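Local coordinates for putative NAD dependent dehydrogenase (Micromonospora echinospora, PDB 6NOR), which probably acts as an NAD-dependent oxidoreductase of the Gfo/Idh/MocA family in the biosynthesis of the aminoglycoside antibiotic gentamicin, at residues G165-V170 against V263-T268; K150-H155 against C206-G211; A220-L225 against R349-G354; G193-L198 against C249-A254; V282-N287 against L301-E306. One frame throughout, in Å; residues are numbered along the deposited sequence.

Interaction 1: G165-V170 against V263-T268; sequences GTVHSV and VEVIGT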
# COMPACT_ATOMS: atom_id res chain seq x y z
N GLY A 165 23.72 8.60 -1.55
CA GLY A 165 24.59 9.55 -0.90
C GLY A 165 25.13 8.97 0.39
O GLY A 165 25.45 7.79 0.47
N THR A 166 25.24 9.81 1.40
CA THR A 166 25.75 9.39 2.68
C THR A 166 24.63 8.78 3.49
O THR A 166 23.67 9.47 3.84
CB THR A 166 26.38 10.58 3.45
OG1 THR A 166 27.52 11.07 2.73
CG2 THR A 166 26.81 10.16 4.84
N VAL A 167 24.74 7.48 3.77
CA VAL A 167 23.78 6.77 4.59
C VAL A 167 23.89 7.18 6.06
O VAL A 167 24.98 7.18 6.61
CB VAL A 167 23.95 5.27 4.46
CG1 VAL A 167 22.98 4.56 5.37
CG2 VAL A 167 23.71 4.84 2.99
N HIS A 168 22.77 7.57 6.68
CA HIS A 168 22.79 8.00 8.08
C HIS A 168 21.85 7.20 8.99
O HIS A 168 21.95 7.28 10.20
CB HIS A 168 22.43 9.50 8.19
CG HIS A 168 21.16 9.89 7.49
ND1 HIS A 168 19.91 9.72 8.05
CD2 HIS A 168 20.96 10.45 6.28
CE1 HIS A 168 18.99 10.15 7.21
NE2 HIS A 168 19.60 10.59 6.12
N SER A 169 20.94 6.44 8.40
CA SER A 169 19.92 5.75 9.18
C SER A 169 19.65 4.38 8.63
O SER A 169 19.52 4.21 7.42
CB SER A 169 18.60 6.53 9.19
OG SER A 169 18.56 7.45 10.25
N VAL A 170 19.56 3.40 9.52
CA VAL A 170 19.05 2.12 9.13
C VAL A 170 18.10 1.69 10.24
O VAL A 170 18.33 2.00 11.41
CB VAL A 170 20.16 1.10 8.89
CG1 VAL A 170 20.99 0.87 10.15
CG2 VAL A 170 19.56 -0.21 8.40
N VAL A 263 12.89 -3.53 6.70
CA VAL A 263 14.21 -2.95 6.66
C VAL A 263 14.14 -1.61 5.96
O VAL A 263 13.52 -1.48 4.92
CB VAL A 263 15.21 -3.85 5.92
CG1 VAL A 263 16.57 -3.19 5.91
CG2 VAL A 263 15.30 -5.22 6.59
N GLU A 264 14.79 -0.62 6.54
CA GLU A 264 14.80 0.73 6.00
C GLU A 264 16.21 1.30 6.08
O GLU A 264 16.84 1.27 7.12
CB GLU A 264 13.82 1.59 6.78
CG GLU A 264 13.60 3.00 6.30
CD GLU A 264 12.65 3.75 7.25
OE1 GLU A 264 11.89 4.63 6.77
OE2 GLU A 264 12.65 3.46 8.47
N VAL A 265 16.71 1.78 4.95
CA VAL A 265 17.98 2.47 4.90
C VAL A 265 17.80 3.85 4.30
O VAL A 265 17.21 3.99 3.23
CB VAL A 265 19.00 1.68 4.07
CG1 VAL A 265 20.32 2.46 3.96
CG2 VAL A 265 19.24 0.30 4.67
N ILE A 266 18.28 4.87 5.00
CA ILE A 266 18.12 6.26 4.54
C ILE A 266 19.45 7.02 4.39
O ILE A 266 20.22 7.15 5.33
CB ILE A 266 17.22 7.03 5.50
CG1 ILE A 266 15.97 6.22 5.82
CG2 ILE A 266 16.82 8.42 4.93
CD1 ILE A 266 15.03 6.93 6.78
N GLY A 267 19.69 7.53 3.19
CA GLY A 267 20.84 8.37 2.92
C GLY A 267 20.45 9.81 2.60
O GLY A 267 19.28 10.17 2.70
N THR A 268 21.42 10.62 2.20
CA THR A 268 21.12 12.03 1.93
C THR A 268 20.52 12.23 0.56
O THR A 268 19.84 13.20 0.32
CB THR A 268 22.38 12.93 2.06
OG1 THR A 268 23.46 12.35 1.31
CG2 THR A 268 22.80 13.07 3.52

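Interaction 2: K150-H155 against C206-G211; sequences KFVRAH and CRWMLG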
# COMPACT_ATOMS: atom_id res chain seq x y z
N LYS A 150 14.34 -11.10 -1.50
CA LYS A 150 13.88 -9.73 -1.45
C LYS A 150 14.88 -8.81 -0.76
O LYS A 150 15.13 -7.70 -1.22
CB LYS A 150 12.53 -9.67 -0.73
CG LYS A 150 11.93 -8.31 -0.65
CD LYS A 150 10.59 -8.34 0.05
CE LYS A 150 9.68 -9.35 -0.61
NZ LYS A 150 8.38 -9.32 0.03
N PHE A 151 15.46 -9.27 0.35
CA PHE A 151 16.42 -8.48 1.11
C PHE A 151 17.76 -8.38 0.40
O PHE A 151 18.43 -7.38 0.49
CB PHE A 151 16.60 -9.06 2.52
CG PHE A 151 15.43 -8.82 3.44
CD1 PHE A 151 14.45 -7.89 3.12
CD2 PHE A 151 15.29 -9.52 4.60
CE1 PHE A 151 13.37 -7.67 3.97
CE2 PHE A 151 14.22 -9.31 5.45
CZ PHE A 151 13.26 -8.39 5.13
N VAL A 152 18.15 -9.42 -0.32
CA VAL A 152 19.35 -9.39 -1.12
C VAL A 152 19.25 -8.31 -2.19
O VAL A 152 20.15 -7.49 -2.34
CB VAL A 152 19.62 -10.76 -1.78
CG1 VAL A 152 20.70 -10.65 -2.80
CG2 VAL A 152 20.00 -11.78 -0.71
N ARG A 153 18.14 -8.30 -2.90
CA ARG A 153 17.82 -7.21 -3.81
C ARG A 153 17.90 -5.85 -3.15
O ARG A 153 18.50 -4.94 -3.69
CB ARG A 153 16.42 -7.40 -4.39
CG ARG A 153 16.03 -6.31 -5.34
CD ARG A 153 17.03 -6.19 -6.47
NE ARG A 153 16.43 -5.58 -7.64
CZ ARG A 153 17.07 -4.79 -8.49
NH1 ARG A 153 18.35 -4.50 -8.29
NH2 ARG A 153 16.44 -4.29 -9.54
N ALA A 154 17.30 -5.69 -1.99
CA ALA A 154 17.31 -4.41 -1.30
C ALA A 154 18.73 -4.04 -0.84
O ALA A 154 19.12 -2.86 -0.85
CB ALA A 154 16.36 -4.43 -0.12
N HIS A 155 19.50 -5.04 -0.43
CA HIS A 155 20.88 -4.84 -0.05
C HIS A 155 21.71 -4.29 -1.21
O HIS A 155 22.53 -3.40 -1.04
CB HIS A 155 21.48 -6.15 0.47
CG HIS A 155 22.96 -6.12 0.62
ND1 HIS A 155 23.59 -5.70 1.78
CD2 HIS A 155 23.95 -6.45 -0.24
CE1 HIS A 155 24.90 -5.78 1.62
NE2 HIS A 155 25.15 -6.24 0.41
N CYS A 206 20.71 -5.08 10.14
CA CYS A 206 21.23 -3.71 10.23
C CYS A 206 22.68 -3.59 9.76
O CYS A 206 22.98 -2.77 8.89
CB CYS A 206 21.16 -3.18 11.66
SG CYS A 206 19.65 -2.39 12.15
N ARG A 207 23.58 -4.36 10.37
CA ARG A 207 25.00 -4.40 9.99
C ARG A 207 25.17 -4.56 8.51
O ARG A 207 25.87 -3.82 7.85
CB ARG A 207 25.72 -5.58 10.63
CG ARG A 207 26.08 -5.46 12.04
CD ARG A 207 26.89 -6.70 12.44
NE ARG A 207 28.32 -6.59 12.12
CZ ARG A 207 28.98 -7.48 11.39
NH1 ARG A 207 28.34 -8.52 10.86
NH2 ARG A 207 30.27 -7.32 11.16
N TRP A 208 24.52 -5.60 8.01
CA TRP A 208 24.65 -6.06 6.65
C TRP A 208 24.18 -5.02 5.67
O TRP A 208 24.86 -4.73 4.69
CB TRP A 208 23.87 -7.34 6.48
CG TRP A 208 23.78 -7.88 5.10
CD1 TRP A 208 24.82 -8.25 4.28
CD2 TRP A 208 22.58 -8.19 4.39
NE1 TRP A 208 24.33 -8.75 3.10
CE2 TRP A 208 22.96 -8.73 3.14
CE3 TRP A 208 21.22 -8.06 4.68
CZ2 TRP A 208 22.03 -9.13 2.19
CZ3 TRP A 208 20.29 -8.47 3.73
CH2 TRP A 208 20.70 -8.99 2.51
N MET A 209 23.02 -4.43 5.93
CA MET A 209 22.49 -3.41 5.02
C MET A 209 23.48 -2.26 4.90
O MET A 209 23.55 -1.63 3.86
CB MET A 209 21.13 -2.91 5.49
CG MET A 209 20.01 -3.92 5.25
SD MET A 209 19.71 -4.28 3.50
CE MET A 209 18.47 -5.54 3.68
N LEU A 210 24.28 -2.02 5.93
CA LEU A 210 25.24 -0.91 5.88
C LEU A 210 26.61 -1.26 5.32
O LEU A 210 27.46 -0.39 5.20
CB LEU A 210 25.43 -0.30 7.26
CG LEU A 210 24.30 0.57 7.80
CD1 LEU A 210 24.81 1.38 8.96
CD2 LEU A 210 23.77 1.46 6.72
N GLY A 211 26.83 -2.53 5.01
CA GLY A 211 28.13 -2.97 4.51
C GLY A 211 29.03 -3.43 5.63
O GLY A 211 30.25 -3.27 5.56
O HOH W 1 24.07 -2.47 1.27

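Interaction 3: A220-L225 against R349-G354; sequences ACTRQL and RSAADG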
# COMPACT_ATOMS: atom_id res chain seq x y z
N ALA A 220 20.00 0.62 24.77
CA ALA A 220 18.87 -0.28 24.68
C ALA A 220 17.88 -0.12 25.81
O ALA A 220 18.22 0.29 26.89
CB ALA A 220 19.35 -1.74 24.63
N CYS A 221 16.64 -0.46 25.52
CA CYS A 221 15.58 -0.47 26.49
C CYS A 221 14.82 -1.78 26.33
O CYS A 221 14.59 -2.22 25.21
CB CYS A 221 14.66 0.76 26.26
SG CYS A 221 13.85 1.36 27.72
N THR A 222 14.45 -2.43 27.44
CA THR A 222 13.62 -3.64 27.39
C THR A 222 12.49 -3.62 28.40
O THR A 222 12.58 -2.98 29.43
CB THR A 222 14.45 -4.92 27.65
OG1 THR A 222 15.00 -4.88 28.97
CG2 THR A 222 15.58 -5.07 26.65
N ARG A 223 11.41 -4.34 28.10
CA ARG A 223 10.35 -4.57 29.09
C ARG A 223 9.88 -6.00 29.05
O ARG A 223 9.89 -6.64 28.02
CB ARG A 223 9.13 -3.68 28.85
CG ARG A 223 9.38 -2.20 28.91
CD ARG A 223 9.52 -1.66 30.33
NE ARG A 223 9.98 -0.27 30.30
CZ ARG A 223 11.26 0.09 30.32
NH1 ARG A 223 12.21 -0.83 30.37
NH2 ARG A 223 11.60 1.37 30.29
N GLN A 224 9.45 -6.51 30.19
CA GLN A 224 8.75 -7.76 30.23
C GLN A 224 7.27 -7.49 30.45
O GLN A 224 6.88 -6.86 31.42
CB GLN A 224 9.32 -8.67 31.33
CG GLN A 224 8.67 -10.04 31.38
CD GLN A 224 9.33 -10.96 32.39
OE1 GLN A 224 10.38 -10.64 32.94
NE2 GLN A 224 8.71 -12.09 32.65
N LEU A 225 6.45 -7.95 29.52
CA LEU A 225 5.01 -7.80 29.60
C LEU A 225 4.37 -9.02 30.21
O LEU A 225 3.59 -8.92 31.15
CB LEU A 225 4.43 -7.57 28.20
CG LEU A 225 4.65 -6.17 27.67
CD1 LEU A 225 4.75 -6.20 26.17
CD2 LEU A 225 3.48 -5.31 28.12
N ARG A 349 23.45 -5.07 28.64
CA ARG A 349 24.09 -4.27 29.67
C ARG A 349 23.52 -2.86 29.72
O ARG A 349 23.21 -2.36 30.79
CB ARG A 349 25.60 -4.23 29.46
CG ARG A 349 26.28 -5.47 29.97
CD ARG A 349 27.71 -5.49 29.55
NE ARG A 349 28.35 -4.22 29.88
CZ ARG A 349 29.45 -3.78 29.28
NH1 ARG A 349 30.01 -4.51 28.32
NH2 ARG A 349 29.98 -2.61 29.64
N SER A 350 23.38 -2.24 28.55
CA SER A 350 22.80 -0.90 28.44
C SER A 350 21.40 -0.83 29.01
O SER A 350 21.05 0.13 29.67
CB SER A 350 22.78 -0.46 26.98
OG SER A 350 22.08 0.76 26.82
N ALA A 351 20.60 -1.85 28.76
CA ALA A 351 19.23 -1.84 29.27
C ALA A 351 19.24 -1.98 30.79
O ALA A 351 18.40 -1.43 31.48
CB ALA A 351 18.39 -2.95 28.63
N ALA A 352 20.20 -2.73 31.31
CA ALA A 352 20.21 -3.02 32.73
C ALA A 352 20.56 -1.78 33.57
O ALA A 352 19.98 -1.58 34.63
CB ALA A 352 21.17 -4.16 33.04
N ASP A 353 21.48 -0.94 33.10
CA ASP A 353 21.88 0.19 33.93
C ASP A 353 21.63 1.59 33.35
O ASP A 353 22.06 2.58 33.95
CB ASP A 353 23.35 0.05 34.31
CG ASP A 353 24.23 -0.22 33.12
OD1 ASP A 353 23.94 0.31 32.04
OD2 ASP A 353 25.22 -0.96 33.29
N GLY A 354 20.94 1.67 32.22
CA GLY A 354 20.39 2.93 31.76
C GLY A 354 21.44 3.87 31.21
O GLY A 354 21.39 5.07 31.42
O HOH W 2 15.28 -1.28 29.92

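Interaction 4: G193-L198 against C249-A254; sequences GALTDL and CDVSWA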
# COMPACT_ATOMS: atom_id res chain seq x y z
N GLY A 193 15.13 -12.87 25.89
CA GLY A 193 13.84 -12.89 25.23
C GLY A 193 13.89 -12.38 23.81
O GLY A 193 14.79 -12.72 23.06
N ALA A 194 12.94 -11.51 23.48
CA ALA A 194 12.79 -10.96 22.13
C ALA A 194 14.07 -10.37 21.59
O ALA A 194 14.33 -10.44 20.39
CB ALA A 194 11.70 -9.88 22.11
N LEU A 195 14.87 -9.78 22.45
CA LEU A 195 16.12 -9.17 22.02
C LEU A 195 17.11 -10.22 21.54
O LEU A 195 17.91 -9.98 20.66
CB LEU A 195 16.74 -8.35 23.14
CG LEU A 195 17.60 -7.17 22.74
CD1 LEU A 195 16.87 -6.36 21.69
CD2 LEU A 195 17.89 -6.33 23.97
N THR A 196 17.04 -11.41 22.12
CA THR A 196 17.89 -12.49 21.66
C THR A 196 17.26 -13.20 20.47
O THR A 196 17.92 -13.51 19.50
CB THR A 196 18.14 -13.51 22.78
OG1 THR A 196 18.73 -12.84 23.88
CG2 THR A 196 19.06 -14.65 22.31
N ASP A 197 15.97 -13.46 20.58
CA ASP A 197 15.25 -14.30 19.62
C ASP A 197 15.07 -13.56 18.29
O ASP A 197 15.33 -14.11 17.24
CB ASP A 197 13.90 -14.70 20.22
CG ASP A 197 13.07 -15.57 19.29
OD1 ASP A 197 13.63 -16.45 18.61
OD2 ASP A 197 11.84 -15.36 19.24
N LEU A 198 14.63 -12.30 18.35
CA LEU A 198 14.35 -11.50 17.16
C LEU A 198 15.47 -10.51 16.92
O LEU A 198 15.79 -10.18 15.78
CB LEU A 198 13.02 -10.75 17.30
CG LEU A 198 11.80 -11.62 17.62
CD1 LEU A 198 10.58 -10.76 17.78
CD2 LEU A 198 11.56 -12.67 16.57
N CYS A 249 16.95 -1.15 16.11
CA CYS A 249 16.31 -2.46 16.06
C CYS A 249 15.13 -2.44 17.00
O CYS A 249 15.29 -2.24 18.20
CB CYS A 249 17.29 -3.56 16.43
SG CYS A 249 18.73 -3.53 15.37
N ASP A 250 13.95 -2.61 16.44
CA ASP A 250 12.70 -2.60 17.18
C ASP A 250 12.16 -4.03 17.14
O ASP A 250 11.82 -4.52 16.08
CB ASP A 250 11.74 -1.59 16.53
CG ASP A 250 10.41 -1.45 17.27
OD1 ASP A 250 9.97 -2.39 17.97
OD2 ASP A 250 9.78 -0.38 17.11
N VAL A 251 12.13 -4.71 18.27
CA VAL A 251 11.63 -6.08 18.29
C VAL A 251 10.58 -6.28 19.37
O VAL A 251 10.60 -5.63 20.39
CB VAL A 251 12.76 -7.11 18.49
CG1 VAL A 251 13.82 -6.98 17.37
CG2 VAL A 251 13.37 -6.99 19.89
N SER A 252 9.65 -7.19 19.13
CA SER A 252 8.56 -7.39 20.05
C SER A 252 7.95 -8.76 19.90
O SER A 252 7.81 -9.25 18.78
CB SER A 252 7.47 -6.33 19.84
OG SER A 252 6.37 -6.57 20.69
N TRP A 253 7.59 -9.35 21.03
CA TRP A 253 6.83 -10.59 21.11
C TRP A 253 5.36 -10.34 21.40
O TRP A 253 4.58 -11.27 21.52
CB TRP A 253 7.37 -11.49 22.21
CG TRP A 253 8.56 -12.33 21.89
CD1 TRP A 253 9.15 -12.54 20.67
CD2 TRP A 253 9.32 -13.07 22.83
NE1 TRP A 253 10.21 -13.38 20.79
CE2 TRP A 253 10.34 -13.73 22.11
CE3 TRP A 253 9.22 -13.27 24.20
CZ2 TRP A 253 11.27 -14.56 22.74
CZ3 TRP A 253 10.14 -14.10 24.82
CH2 TRP A 253 11.15 -14.73 24.09
N ALA A 254 4.96 -9.08 21.54
CA ALA A 254 3.61 -8.80 21.99
C ALA A 254 2.80 -8.09 20.93
O ALA A 254 1.86 -7.36 21.25
CB ALA A 254 3.65 -7.99 23.27

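Interaction 5: V282-N287 against L301-E306; sequences VEAYTN and LRPEWE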
# COMPACT_ATOMS: atom_id res chain seq x y z
N VAL A 282 -0.06 -10.22 -2.18
CA VAL A 282 -1.31 -10.96 -2.23
C VAL A 282 -2.26 -10.45 -1.15
O VAL A 282 -1.86 -10.29 -0.01
CB VAL A 282 -1.09 -12.47 -2.05
CG1 VAL A 282 -2.40 -13.24 -2.08
CG2 VAL A 282 -0.16 -12.99 -3.09
N GLU A 283 -3.50 -10.18 -1.51
CA GLU A 283 -4.49 -9.76 -0.53
C GLU A 283 -5.76 -10.61 -0.61
O GLU A 283 -6.17 -11.06 -1.67
CB GLU A 283 -4.83 -8.29 -0.71
CG GLU A 283 -5.11 -7.58 0.57
CD GLU A 283 -5.39 -6.11 0.37
OE1 GLU A 283 -5.24 -5.63 -0.77
OE2 GLU A 283 -5.75 -5.43 1.36
N ALA A 284 -6.39 -10.84 0.54
CA ALA A 284 -7.60 -11.62 0.54
C ALA A 284 -8.57 -11.14 1.60
O ALA A 284 -8.18 -10.55 2.59
CB ALA A 284 -7.29 -13.06 0.74
N TYR A 285 -9.85 -11.38 1.37
CA TYR A 285 -10.84 -11.14 2.38
C TYR A 285 -11.80 -12.30 2.38
O TYR A 285 -12.13 -12.81 1.33
CB TYR A 285 -11.60 -9.81 2.15
CG TYR A 285 -12.71 -9.64 3.16
CD1 TYR A 285 -13.99 -10.16 2.91
CD2 TYR A 285 -12.48 -9.03 4.38
CE1 TYR A 285 -14.99 -10.05 3.85
CE2 TYR A 285 -13.48 -8.91 5.32
CZ TYR A 285 -14.74 -9.43 5.04
OH TYR A 285 -15.75 -9.33 5.97
N THR A 286 -12.26 -12.71 3.55
CA THR A 286 -13.41 -13.60 3.60
C THR A 286 -14.33 -13.32 4.79
O THR A 286 -13.89 -12.88 5.84
CB THR A 286 -12.98 -15.08 3.65
OG1 THR A 286 -14.14 -15.90 3.59
CG2 THR A 286 -12.21 -15.39 4.92
N ASN A 287 -15.62 -13.57 4.59
CA ASN A 287 -16.61 -13.55 5.66
C ASN A 287 -16.55 -14.78 6.57
O ASN A 287 -17.06 -14.76 7.67
CB ASN A 287 -18.03 -13.43 5.07
CG ASN A 287 -18.37 -12.00 4.66
OD1 ASN A 287 -17.86 -11.03 5.22
ND2 ASN A 287 -19.24 -11.86 3.68
N LEU A 301 -6.78 -10.36 4.98
CA LEU A 301 -5.50 -11.03 5.16
C LEU A 301 -4.49 -10.56 4.14
O LEU A 301 -4.86 -10.06 3.08
CB LEU A 301 -5.65 -12.54 5.04
CG LEU A 301 -6.94 -13.08 5.62
CD1 LEU A 301 -7.17 -14.48 5.12
CD2 LEU A 301 -6.82 -13.04 7.13
N ARG A 302 -3.21 -10.72 4.47
CA ARG A 302 -2.16 -10.62 3.48
C ARG A 302 -1.36 -11.93 3.46
O ARG A 302 -0.28 -12.00 4.03
CB ARG A 302 -1.24 -9.44 3.77
CG ARG A 302 -1.85 -8.07 3.54
CD ARG A 302 -0.84 -6.98 3.85
NE ARG A 302 -1.35 -5.98 4.79
CZ ARG A 302 -1.52 -6.18 6.10
NH1 ARG A 302 -1.98 -5.21 6.86
NH2 ARG A 302 -1.22 -7.36 6.64
N PRO A 303 -1.89 -12.97 2.80
CA PRO A 303 -1.32 -14.32 2.84
C PRO A 303 0.09 -14.41 2.31
O PRO A 303 0.44 -13.70 1.37
CB PRO A 303 -2.26 -15.13 1.94
CG PRO A 303 -3.51 -14.30 1.84
CD PRO A 303 -3.03 -12.89 1.88
N GLU A 304 0.91 -15.28 2.90
CA GLU A 304 2.24 -15.49 2.40
C GLU A 304 2.20 -16.47 1.25
O GLU A 304 1.25 -17.26 1.12
CB GLU A 304 3.16 -16.03 3.52
CG GLU A 304 2.60 -17.22 4.30
CD GLU A 304 2.69 -18.56 3.56
OE1 GLU A 304 3.54 -18.70 2.65
OE2 GLU A 304 1.91 -19.49 3.89
N TRP A 305 3.21 -16.40 0.40
CA TRP A 305 3.52 -17.47 -0.54
C TRP A 305 4.98 -17.85 -0.36
O TRP A 305 5.79 -17.01 -0.01
CB TRP A 305 3.23 -17.06 -2.00
CG TRP A 305 3.91 -15.79 -2.42
CD1 TRP A 305 3.47 -14.51 -2.19
CD2 TRP A 305 5.12 -15.66 -3.18
NE1 TRP A 305 4.36 -13.60 -2.73
CE2 TRP A 305 5.37 -14.29 -3.34
CE3 TRP A 305 6.02 -16.59 -3.73
CZ2 TRP A 305 6.49 -13.81 -4.02
CZ3 TRP A 305 7.13 -16.12 -4.39
CH2 TRP A 305 7.36 -14.74 -4.53
N GLU A 306 5.30 -19.13 -0.58
CA GLU A 306 6.65 -19.68 -0.43
C GLU A 306 7.41 -19.14 0.78
O GLU A 306 8.51 -18.61 0.64
CB GLU A 306 7.46 -19.44 -1.70
CG GLU A 306 7.06 -20.34 -2.86
CD GLU A 306 8.03 -20.29 -4.05
OE1 GLU A 306 8.79 -19.31 -4.19
OE2 GLU A 306 8.01 -21.24 -4.85
O HOH W 3 0.44 -10.96 0.69

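Interaction 1: G165-V170 against V263-T268
His168 and Ser169 both face Ile266 across two antiparallel strands, forming a classic beta bulge between strands 167-175 and 260-267 of the large sheet in the C-terminal domain. The carbonyl oxygen of Ile266 is gripped by two amides: His168 N lies 2.9 Å from Ile266 O on a nearly straight bond, and Ser169 N donates to the same oxygen on a longer, more bent one, both in the carbonyl plane. The return bond, Ile266 N to Ser169 O, is 2.8 Å long and restores the regular pairing beyond the bulge.

From CB of His168, a chi1 of 52° sets CG between the backbone N and the carbonyl carbon and folds the ring over the opposite strand. Ile266 O then sits over the centre of one ring face, 3.4 Å above the plane, near CG and CD2 alike. ND1 has a weak hydrogen bond to Gln234 of the second subunit. Farther out, CE1 meets the CG2 methyl of Ile266, 3.6 Å away. At the tip, NE2 hydrogen-bonds Ala254 O of the second subunit, so the bulge histidine also belongs to a subunit interface.

On the other sheet face Val265 packs its CG1 on Val167 and its CG2 on Val170. This apolar row is covered by Met209 and Leu210, at the end of helix 199-209. Near Gly267, Thr268 swings its hydroxyl back to the loop after helix 161-164, and Thr166 N donates to Thr268 OG1 at 3.1 Å.

Interaction 2: K150-H155 against C206-G211
Phe151 begins the contact of helix 149-157 with the C-terminal end of helix 199-209, two helices of the C-terminal domain. Its CB lies in plane at the edge of the Trp208 indole, 3.9 Å from CZ3, and also meets the Met209 methyl, while the phenyl ring itself leads away to pack on Leu261 and Val263 of the sheet. The carbonyl of the same residue approaches the indole rim, with Phe151 O 3.4 Å from Trp208 CH2. Val152, on the outer side of the turn, brings its CG2 loosely against the same corner. Ala154 adds its methyl to the surroundings of Met209 CE.

The main partner is His155. With CG anti to the backbone N (chi1 168°), its imidazole is laid over the five-membered ring of Trp208 in an offset stack, the centroids 3.9 Å apart and the planes only 3° from parallel. Beside the stack, His155 CB stands over the six-membered ring as a CH-pi contact. Trp208 O lies in plane at the imidazole edge. Met209 SD is also at that ring's edge and 3.8 Å from His155 CA. A water on the imidazole face opposite Trp208 donates to His155 O at 2.9 Å and to Met209 O at 2.8 Å.

Trp208 also makes an edge-to-face contact with His332, and Gly211 closes its helix in a Schellman motif. Dispersion between flat, nearly parallel rings and sulfur packing contribute much of the contact, with the water tying the two backbones together.

Interaction 3: A220-L225 against R349-G354
At the C-terminal end of the long helix 334-353, Ala220 and Thr222 of strand 215-223 in the mixed sheet meet Ser350 and Ala351 of the last helical turns. The strand and helix segments pass at 6.4 Å between axes, with an angle of 70° between their directions, close enough that small side chains occupy the crossing. Ala351 points its methyl at the strand, CB reaching Thr222 OG1 at 3.9 Å and lying 4.3 Å from Ala220 CB. Its CA also approaches the strand backbone in a CA-H...O contact, with Ala220 O at 3.3 Å.

The direct polar link is made by Ser350. Its hydroxyl extends anti to the backbone N (chi1 173°), reaching beside the strand, where Ala220 N donates to Ser350 OG at 2.9 Å on a rather bent bond. The same hydroxyl is hydrogen-bonded to Arg355 O, just beyond the helix. A water adds a further bridge: it accepts from Thr222 N at 2.9 Å and, in the plane of the guanidinium, from Arg223 NH1 at 3.1 Å, and gives a weak bond to Ala351 O.

Gly354, first after the helix, makes backbone hydrogen bonds to the second subunit. Two alanines thus form a small apolar crossing, and polar links lie beside it: the water, and one serine hydroxyl that serves both the strand amide and the chain leaving the helix, which ties the end of the helix to the strand.

Interaction 4: G193-L198 against C249-A254
The single turn of helix 194-197 lies against the end of strand 246-252, with CA atoms 5.9 Å apart at Ala194 and Ser252 and 6.2 Å apart at Leu198 and Val251. This helix-on-sheet layer of the Gfo/Idh/MocA C-terminal domain borders the NAD site. Gly193 is the N-cap, and its carbonyl accepts from both Thr196 N and Asp197 N.

Trp253, just past the strand, lays one face of its indole against the start of this helix. The backbone of Gly193 and Ala194 lies over that face, Gly193 CA being 3.5 Å from Trp253 CH2. Ala194 CB stands 3.8 Å from the centroid of the five-membered ring, almost exactly on its normal, as a CH-pi contact. Within the strand, Val251 pushes CG2 toward Ala194 O and Leu195 CD1, and packs its CB on Leu198 CB at 3.8 Å. The CD1 methyl of Leu198 touches both Ser252 O, at 3.3 Å, and the CD1 atom of Trp253. Around the tryptophan, Ser252 OG accepts from Ala254 N in an ST turn.

Asp197 reaches back to the indole with CG anti to the backbone N (chi1 180°). Its OD1 forms a long, weak ion pair with Lys116, an NAD-binding residue, and the side chain lies about 4 Å from the dinucleotide at nearest atoms. The other oxygen is anchored by the tryptophan: Trp253 NE1 donates to the anti lone pair of Asp197 OD2 at 3.0 Å, the oxygen 16° out of the indole plane.

Interaction 5: V282-N287 against L301-E306
Val282 holds CG1 anti to its backbone N (chi1 179°), and this torsion splits its two methyls between partners on the returning chain: CG1 goes to Pro303 CD at 4.0 Å and CG2 to Trp305 CD1. Trp305 meets it through a less common rotamer, CG lying between the backbone N and the carbonyl carbon (chi1 54°), with its indole NE1 hydrogen-bonded to Met280 O.

The backbones are joined at one antiparallel hydrogen-bonded pair. Leu301 N donates to Ala284 O at 2.8 Å on a nearly straight bond, and Ala284 N returns one to Leu301 O at 3.1 Å. After this pair the two chains remain close: Val282 O receives a CA-H...O contact from Arg302 CA and lies 3.4 Å from Pro303 CD. A water links the backbones as well, donating to Val282 O and, at 2.8 Å, to Pro303 O. Pro303 also brings CG to Ala284 CB at 4.1 Å, giving a small apolar patch. Glu283 runs its CG past Leu301 O, while its carboxylate forms a salt bridge with Arg302 of the fourth subunit; Arg302 of this chain does the same with Glu283 of the fourth subunit.

The hairpin-like excursion lies where the third and fourth subunits meet this chain. Strand 282-286 has the 301-302 backbone along one edge and pairs antiparallel with a strand of the third subunit, so the sheet continues across the interface, and the chain after Trp305 turns directly into helix 307-310.

Overall arrangement
Interactions 1, 3 and 4 all reach the seven-stranded mixed sheet and touch the second subunit, but their chemistry differs. Interaction 1 is backbone pairing in a partly buried end of the sheet, interaction 3 a small alanine crossing with polar links near its edge, and interaction 4 a buried aromatic and apolar contact beside NAD. Interaction 2, also buried, joins two helices by ring stacking; it shares one apolar core with interaction 1, and Cys206 meets Cys249 of interaction 4. Thr222 and Leu225 of interaction 3 touch Leu195 and Ala254 of interaction 4. Interaction 5 stands apart: its backbone pair lies within the chain, while the same strand pairs with the third subunit and its charged residues reach the fourth.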